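Local coordinates for protein toxin PAU_02230 (Photorhabdus asymbiotica subsp. asymbiotica ATCC 43949, PDB 6HV6) that is a Photorhabdus protein toxin, also called PaTox, modelled here as a region that combines a group of helices with an antiparallel beta sheet, at residues A106-A109 with Y110-K114; P140-A144 with T145-V149; V264-L267 with A268-T272. The protein carries 1 engineered substitution. One frame throughout, in Å; residues are numbered along the deposited sequence.

Contact 1: residues A106-A109 with Y110-K114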
loop_
_atom_site.group_PDB
_atom_site.type_symbol
_atom_site.label_atom_id
_atom_site.label_comp_id
_atom_site.label_asym_id
_atom_site.label_seq_id
_atom_site.Cartn_x
_atom_site.Cartn_y
_atom_site.Cartn_z
ATOM N N ALA A 106 -22.652 -19.894 -11.126
ATOM C CA ALA A 106 -21.686 -19.211 -11.977
ATOM C C ALA A 106 -20.437 -18.849 -11.188
ATOM O O ALA A 106 -19.318 -18.926 -11.708
ATOM C CB ALA A 106 -22.313 -17.958 -12.593
ATOM N N GLN A 107 -20.607 -18.453 -9.933
ATOM C CA GLN A 107 -19.447 -18.123 -9.115
ATOM C C GLN A 107 -18.603 -19.356 -8.832
ATOM O O GLN A 107 -17.372 -19.297 -8.919
ATOM C CB GLN A 107 -19.899 -17.448 -7.825
ATOM C CG GLN A 107 -20.452 -16.063 -8.105
ATOM C CD GLN A 107 -21.049 -15.419 -6.894
ATOM O OE1 GLN A 107 -20.986 -15.962 -5.790
ATOM N NE2 GLN A 107 -21.636 -14.248 -7.084
ATOM N N GLN A 108 -19.241 -20.488 -8.517
ATOM C CA GLN A 108 -18.476 -21.712 -8.299
ATOM C C GLN A 108 -17.724 -22.124 -9.560
ATOM O O GLN A 108 -16.548 -22.498 -9.499
ATOM C CB GLN A 108 -19.392 -22.839 -7.829
ATOM C CG GLN A 108 -18.631 -24.080 -7.388
ATOM C CD GLN A 108 -19.469 -25.016 -6.533
ATOM O OE1 GLN A 108 -20.699 -24.978 -6.578
ATOM N NE2 GLN A 108 -18.804 -25.860 -5.742
ATOM N N ALA A 109 -18.389 -22.064 -10.713
ATOM C CA ALA A 109 -17.743 -22.450 -11.965
ATOM C C ALA A 109 -16.594 -21.510 -12.313
ATOM O O ALA A 109 -15.525 -21.955 -12.748
ATOM C CB ALA A 109 -18.773 -22.476 -13.093
ATOM N N TYR A 110 -16.801 -20.206 -12.147
ATOM C CA TYR A 110 -15.733 -19.247 -12.419
ATOM C C TYR A 110 -14.508 -19.546 -11.560
ATOM O O TYR A 110 -13.382 -19.619 -12.064
ATOM C CB TYR A 110 -16.260 -17.839 -12.157
ATOM C CG TYR A 110 -15.318 -16.685 -12.436
ATOM C CD1 TYR A 110 -14.447 -16.222 -11.454
ATOM C CD2 TYR A 110 -15.353 -16.009 -13.667
ATOM C CE1 TYR A 110 -13.611 -15.149 -11.691
ATOM C CE2 TYR A 110 -14.523 -14.934 -13.912
ATOM C CZ TYR A 110 -13.654 -14.502 -12.919
ATOM O OH TYR A 110 -12.825 -13.422 -13.161
ATOM N N LYS A 111 -14.717 -19.754 -10.260
ATOM C CA LYS A 111 -13.596 -20.028 -9.369
ATOM C C LYS A 111 -12.896 -21.324 -9.753
ATOM O O LYS A 111 -11.663 -21.408 -9.727
ATOM C CB LYS A 111 -14.102 -20.090 -7.928
ATOM C CG LYS A 111 -13.035 -20.229 -6.883
ATOM C CD LYS A 111 -13.657 -20.137 -5.495
ATOM C CE LYS A 111 -12.585 -20.148 -4.427
ATOM N NZ LYS A 111 -11.471 -19.202 -4.717
ATOM N N THR A 112 -13.668 -22.349 -10.110
ATOM C CA THR A 112 -13.072 -23.606 -10.552
ATOM C C THR A 112 -12.184 -23.397 -11.776
ATOM O O THR A 112 -11.041 -23.868 -11.819
ATOM C CB THR A 112 -14.178 -24.621 -10.841
ATOM O OG1 THR A 112 -14.909 -24.881 -9.630
ATOM C CG2 THR A 112 -13.582 -25.918 -11.356
ATOM N N GLY A 113 -12.683 -22.664 -12.772
ATOM C CA GLY A 113 -11.855 -22.370 -13.933
ATOM C C GLY A 113 -10.631 -21.535 -13.585
ATOM O O GLY A 113 -9.523 -21.799 -14.060
ATOM N N LYS A 114 -10.805 -20.533 -12.725
ATOM C CA LYS A 114 -9.681 -19.672 -12.388
ATOM C C LYS A 114 -8.565 -20.451 -11.691
ATOM O O LYS A 114 -7.385 -20.165 -11.903
ATOM C CB LYS A 114 -10.162 -18.526 -11.509
ATOM C CG LYS A 114 -9.124 -17.444 -11.255
ATOM C CD LYS A 114 -9.766 -16.248 -10.565
ATOM C CE LYS A 114 -8.745 -15.186 -10.215
ATOM N NZ LYS A 114 -9.403 -14.067 -9.494
#

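Contact 2: residues P140-A144 with T145-V149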
loop_
_atom_site.group_PDB
_atom_site.type_symbol
_atom_site.label_atom_id
_atom_site.label_comp_id
_atom_site.label_asym_id
_atom_site.label_seq_id
_atom_site.Cartn_x
_atom_site.Cartn_y
_atom_site.Cartn_z
ATOM N N PRO A 140 -20.099 -12.407 -24.479
ATOM C CA PRO A 140 -21.130 -13.248 -23.866
ATOM C C PRO A 140 -21.077 -14.702 -24.303
ATOM O O PRO A 140 -21.793 -15.525 -23.719
ATOM C CB PRO A 140 -22.440 -12.583 -24.311
ATOM C CG PRO A 140 -22.102 -11.903 -25.566
ATOM C CD PRO A 140 -20.663 -11.466 -25.459
ATOM N N ASP A 141 -20.258 -15.067 -25.287
ATOM C CA ASP A 141 -20.194 -16.475 -25.656
ATOM C C ASP A 141 -19.145 -17.261 -24.868
ATOM O O ASP A 141 -18.931 -18.438 -25.163
ATOM C CB ASP A 141 -19.971 -16.636 -27.170
ATOM C CG ASP A 141 -18.660 -16.050 -27.642
ATOM O OD1 ASP A 141 -17.936 -15.448 -26.829
ATOM O OD2 ASP A 141 -18.355 -16.187 -28.843
ATOM N N THR A 142 -18.521 -16.670 -23.846
ATOM C CA THR A 142 -17.700 -17.435 -22.914
ATOM C C THR A 142 -18.489 -17.675 -21.636
ATOM O O THR A 142 -19.038 -16.731 -21.059
ATOM C CB THR A 142 -16.376 -16.729 -22.597
ATOM O OG1 THR A 142 -16.630 -15.387 -22.171
ATOM C CG2 THR A 142 -15.484 -16.706 -23.825
ATOM N N ASP A 143 -18.549 -18.934 -21.199
ATOM C CA ASP A 143 -19.316 -19.262 -20.007
ATOM C C ASP A 143 -18.511 -18.944 -18.751
ATOM O O ASP A 143 -17.359 -18.508 -18.810
ATOM C CB ASP A 143 -19.774 -20.722 -20.033
ATOM C CG ASP A 143 -18.617 -21.730 -20.040
ATOM O OD1 ASP A 143 -17.450 -21.376 -19.778
ATOM O OD2 ASP A 143 -18.895 -22.916 -20.320
ATOM N N ALA A 144 -19.137 -19.176 -17.594
ATOM C CA ALA A 144 -18.521 -18.821 -16.318
ATOM C C ALA A 144 -17.172 -19.499 -16.144
ATOM O O ALA A 144 -16.194 -18.867 -15.724
ATOM C CB ALA A 144 -19.458 -19.192 -15.167
ATOM N N THR A 145 -17.095 -20.792 -16.463
ATOM C CA THR A 145 -15.838 -21.514 -16.296
ATOM C C THR A 145 -14.749 -20.886 -17.150
ATOM O O THR A 145 -13.633 -20.636 -16.683
ATOM C CB THR A 145 -16.034 -22.984 -16.666
ATOM O OG1 THR A 145 -17.071 -23.540 -15.844
ATOM C CG2 THR A 145 -14.743 -23.779 -16.450
ATOM N N THR A 146 -15.081 -20.586 -18.403
ATOM C CA THR A 146 -14.095 -20.097 -19.353
ATOM C C THR A 146 -13.599 -18.719 -18.952
ATOM O O THR A 146 -12.399 -18.436 -19.038
ATOM C CB THR A 146 -14.723 -20.099 -20.752
ATOM O OG1 THR A 146 -15.172 -21.421 -21.042
ATOM C CG2 THR A 146 -13.741 -19.683 -21.820
ATOM N N LYS A 147 -14.509 -17.854 -18.496
ATOM C CA LYS A 147 -14.091 -16.566 -17.959
ATOM C C LYS A 147 -13.123 -16.745 -16.790
ATOM O O LYS A 147 -12.101 -16.058 -16.716
ATOM C CB LYS A 147 -15.318 -15.755 -17.538
ATOM C CG LYS A 147 -16.243 -15.286 -18.695
ATOM C CD LYS A 147 -17.211 -14.221 -18.172
ATOM C CE LYS A 147 -18.479 -14.070 -19.038
ATOM N NZ LYS A 147 -18.199 -13.744 -20.478
ATOM N N GLY A 148 -13.414 -17.673 -15.870
ATOM C CA GLY A 148 -12.488 -17.917 -14.767
ATOM C C GLY A 148 -11.114 -18.342 -15.253
ATOM O O GLY A 148 -10.093 -17.818 -14.807
ATOM N N VAL A 149 -11.076 -19.289 -16.198
ATOM C CA VAL A 149 -9.820 -19.712 -16.814
ATOM C C VAL A 149 -9.075 -18.511 -17.389
ATOM O O VAL A 149 -7.867 -18.355 -17.192
ATOM C CB VAL A 149 -10.091 -20.769 -17.905
ATOM C CG1 VAL A 149 -8.861 -20.953 -18.786
ATOM C CG2 VAL A 149 -10.504 -22.105 -17.279
HETATM O O HOH W 1 -17.530 -20.735 -23.164
#

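Contact 3: residues V264-L267 with A268-T272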
loop_
_atom_site.group_PDB
_atom_site.type_symbol
_atom_site.label_atom_id
_atom_site.label_comp_id
_atom_site.label_asym_id
_atom_site.label_seq_id
_atom_site.Cartn_x
_atom_site.Cartn_y
_atom_site.Cartn_z
ATOM N N VAL A 264 -6.656 19.056 11.392
ATOM C CA VAL A 264 -6.056 19.223 10.072
ATOM C C VAL A 264 -5.935 20.702 9.718
ATOM O O VAL A 264 -4.960 21.127 9.088
ATOM C CB VAL A 264 -6.871 18.454 9.016
ATOM C CG1 VAL A 264 -6.164 18.490 7.677
ATOM C CG2 VAL A 264 -7.082 17.018 9.461
ATOM N N SER A 265 -6.916 21.513 10.126
ATOM C CA SER A 265 -6.927 22.909 9.704
ATOM C C SER A 265 -5.812 23.709 10.367
ATOM O O SER A 265 -5.192 24.557 9.719
ATOM C CB SER A 265 -8.289 23.539 9.995
ATOM O OG SER A 265 -9.243 23.140 9.024
ATOM N N ASN A 266 -5.537 23.465 11.651
ATOM C CA ASN A 266 -4.559 24.266 12.382
ATOM C C ASN A 266 -3.194 23.587 12.494
ATOM O O ASN A 266 -2.359 24.026 13.290
ATOM C CB ASN A 266 -5.093 24.631 13.777
ATOM C CG ASN A 266 -5.223 23.425 14.715
ATOM O OD1 ASN A 266 -4.834 22.306 14.387
ATOM N ND2 ASN A 266 -5.766 23.665 15.900
ATOM N N LEU A 267 -2.944 22.535 11.711
ATOM C CA LEU A 267 -1.695 21.795 11.868
ATOM C C LEU A 267 -0.488 22.673 11.556
ATOM O O LEU A 267 0.560 22.547 12.199
ATOM C CB LEU A 267 -1.701 20.549 10.974
ATOM C CG LEU A 267 -0.589 19.522 11.215
ATOM C CD1 LEU A 267 -0.833 18.770 12.504
ATOM C CD2 LEU A 267 -0.464 18.552 10.050
ATOM N N ALA A 268 -0.617 23.579 10.581
ATOM C CA ALA A 268 0.542 24.337 10.121
ATOM C C ALA A 268 1.048 25.326 11.162
ATOM O O ALA A 268 2.195 25.778 11.063
ATOM C CB ALA A 268 0.213 25.075 8.825
ATOM N N THR A 269 0.225 25.662 12.155
ATOM C CA THR A 269 0.573 26.616 13.200
ATOM C C THR A 269 0.736 25.946 14.560
ATOM O O THR A 269 0.715 26.626 15.588
ATOM C CB THR A 269 -0.490 27.712 13.284
ATOM O OG1 THR A 269 -1.787 27.106 13.331
ATOM C CG2 THR A 269 -0.409 28.636 12.079
ATOM N N SER A 270 0.896 24.621 14.590
ATOM C CA SER A 270 0.953 23.880 15.843
ATOM C C SER A 270 2.253 23.096 15.984
ATOM O O SER A 270 2.279 22.068 16.660
ATOM C CB SER A 270 -0.238 22.927 15.962
ATOM O OG SER A 270 -1.446 23.551 15.577
ATOM N N GLU A 271 3.336 23.564 15.352
ATOM C CA GLU A 271 4.564 22.768 15.290
ATOM C C GLU A 271 5.108 22.469 16.678
ATOM O O GLU A 271 5.329 21.306 17.039
ATOM C CB GLU A 271 5.643 23.476 14.473
ATOM C CG GLU A 271 7.010 22.863 14.761
ATOM C CD GLU A 271 8.144 23.462 13.968
ATOM O OE1 GLU A 271 7.897 24.268 13.048
ATOM O OE2 GLU A 271 9.299 23.103 14.262
ATOM N N THR A 272 5.364 23.516 17.463
ATOM C CA THR A 272 5.979 23.320 18.770
ATOM C C THR A 272 5.033 22.636 19.747
ATOM O O THR A 272 5.486 22.140 20.783
ATOM C CB THR A 272 6.465 24.661 19.327
ATOM O OG1 THR A 272 5.353 25.555 19.453
ATOM C CG2 THR A 272 7.496 25.289 18.391
HETATM O O HOH W 2 -2.734 22.961 8.482
#

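Contact 1: residues A106-A109 with Y110-K114
Two successive turns of the amphipathic alpha helix 101-115 meet here, with Thr112 folding back on Gln108 and Tyr110 starting beside Ala106. The backbone follows the regular i to i+4 pattern: Tyr110 N gives to Ala106 O at 2.9 Å and Lys111 N to Gln107 O at 3.0 Å. The Thr112 hydroxyl lies beside its own backbone N (chi1 -62°), which points OG1 back down the helix to bond Gln108 O at 2.9 Å. Thr112 N reaches the same oxygen, but from the other face of the carbonyl plane, so two donors of one residue clasp a single acceptor. The hydroxyl sits 37° out of that plane, and the bond satisfies it within its own helix, on the exposed face that also carries Gln108 and Lys111.

The inward side carries Tyr110, Gln107 and Ala109. Tyr110 CB passes Ala106 O at 3.3 Å, after which the side chain, with CG anti to N (chi1 -178°), carries the ring away from the helix. There it stacks with Tyr93, lies against Lys147 and Ala151 of helix 144-176, and hydrogen-bonds through OH to Tyr137 OH. Gln107 likewise leaves the contact, its OE1 accepting from Asn96 N, while Lys111 runs on to a salt bridge with Glu115. The small methyl group of Ala109 faces Ala144 and Thr145, and the buried Gly113 adds no side chain, consistent with the close approach of helix 144-176, where Val149 CG2 packs 3.4 Å from Gly113 O. The amide of the same glycine points back one turn, Gly113 N binding Ala109 O at 2.9 Å.

Contact 2: residues P140-A144 with T145-V149
The carboxylate of Asp143 is the flat group of this contact, and Thr146 holds it in two ways. Thr146 N lies 2.9 Å from Asp143 OD1, nearly along the C-O bond. The hydroxyl OG1 of Thr146 instead approaches Asp143 OD1 from above the carboxylate plane, 37° out of it, in a short 2.6 Å bond. Both donors use the same oxygen. Asp143 CG stands between its backbone N and carbonyl carbon (chi1 62°), which swings OD1 over the first turn, and the Asp143 and Thr146 side chains cross at about a right angle.

This is an N-cap: Asp143 precedes helix 144-176 and accepts from an amide of the first turn, probably with favourable interaction between its charge and the helix dipole. The return bond of a capping box, from Asp143 N to the Thr146 side chain, is replaced by a water that accepts from Asp143 N and donates to Thr146 OG1 at 3.2 Å. The first backbone bond of the helix runs from Lys147 N to Asp143 O, 2.9 Å and almost head-on.

On the buried flank the Lys147 chain crosses Thr142 and turns at its last torsion (chi4 -57°), placing NZ 2.8 Å from Thr142 OG1 and 3.2 Å from Thr142 O. A further bond to Tyr137 O gives the ammonium group three oxygen partners near the end of helix 130-138. The Lys147 side chain also touches Met89 and Tyr93 of helix 80-93. Between these polar clusters, Thr142 CG2 rests 4.0 Å from Thr146 CG2, with Tyr122 and Phe125 also touching Thr146.

Contact 3: residues V264-L267 with A268-T272
Three donors crowd onto Asn266 O, and this is the tight half of the contact. Ser270 OG makes a short 2.5 Å bond to it, Thr269 OG1 a longer one at 3.1 Å, and Thr269 N the longest at 3.3 Å. All lie well out of the carbonyl plane of Asn266, the amide of Thr269 by 57°: Ser270 OG is on one face, Thr269 N and OG1 are both on the other, and none uses an in-plane lone pair. OG lies beside the backbone N of Ser270 (chi1 -44°), and this turns it back to Asn266 O. The Asn266 side chain lies alongside, OD1 3.8 Å from Ser270 OG, but its polar bonds go to Asn263 N (OD1) and Asn261 O (ND2). The buried Leu267 packs on Phe327 and Ile262, and its O also receives His320 NE2.

The backbone forms two overlapping beta turns, one closed by Thr269 N on Asn266 O and the next by Ser270 N on Leu267 O at 3.2 Å. They lead into the short helix 271-274. Ser270 occupies its N-cap position, yet makes no capping bond with its side chain.

On the looser side, a water bridges the chain, 2.9 Å from Val264 O and 3.0 Å from Ala268 N. Ser265 is exposed there, as is Thr269, although its OG1 is bonded.

Overall arrangement
Contacts 1 and 2 belong to one helical cluster, their centres about 9 Å apart: helix 101-115 lies against the first turns of helix 144-176, with Tyr110 CD2 packing 3.4 Å from Gly148 N. Contact 3 lies on the opposite side of the chain's centre, about 52 and 55 Å from contacts 1 and 2 between centres, where the loop before helix 271-274 packs against helix 320-334. All three are partly buried and peripheral. Their chemistry follows position: mid-helix, contact 1 adds one threonine hydroxyl to regular backbone bonds; at a helix start, contact 2 employs a carboxylate cap and a buried lysine; in a turn, contact 3 depends on hydroxyls gathered round one carbonyl. Water enters the last two.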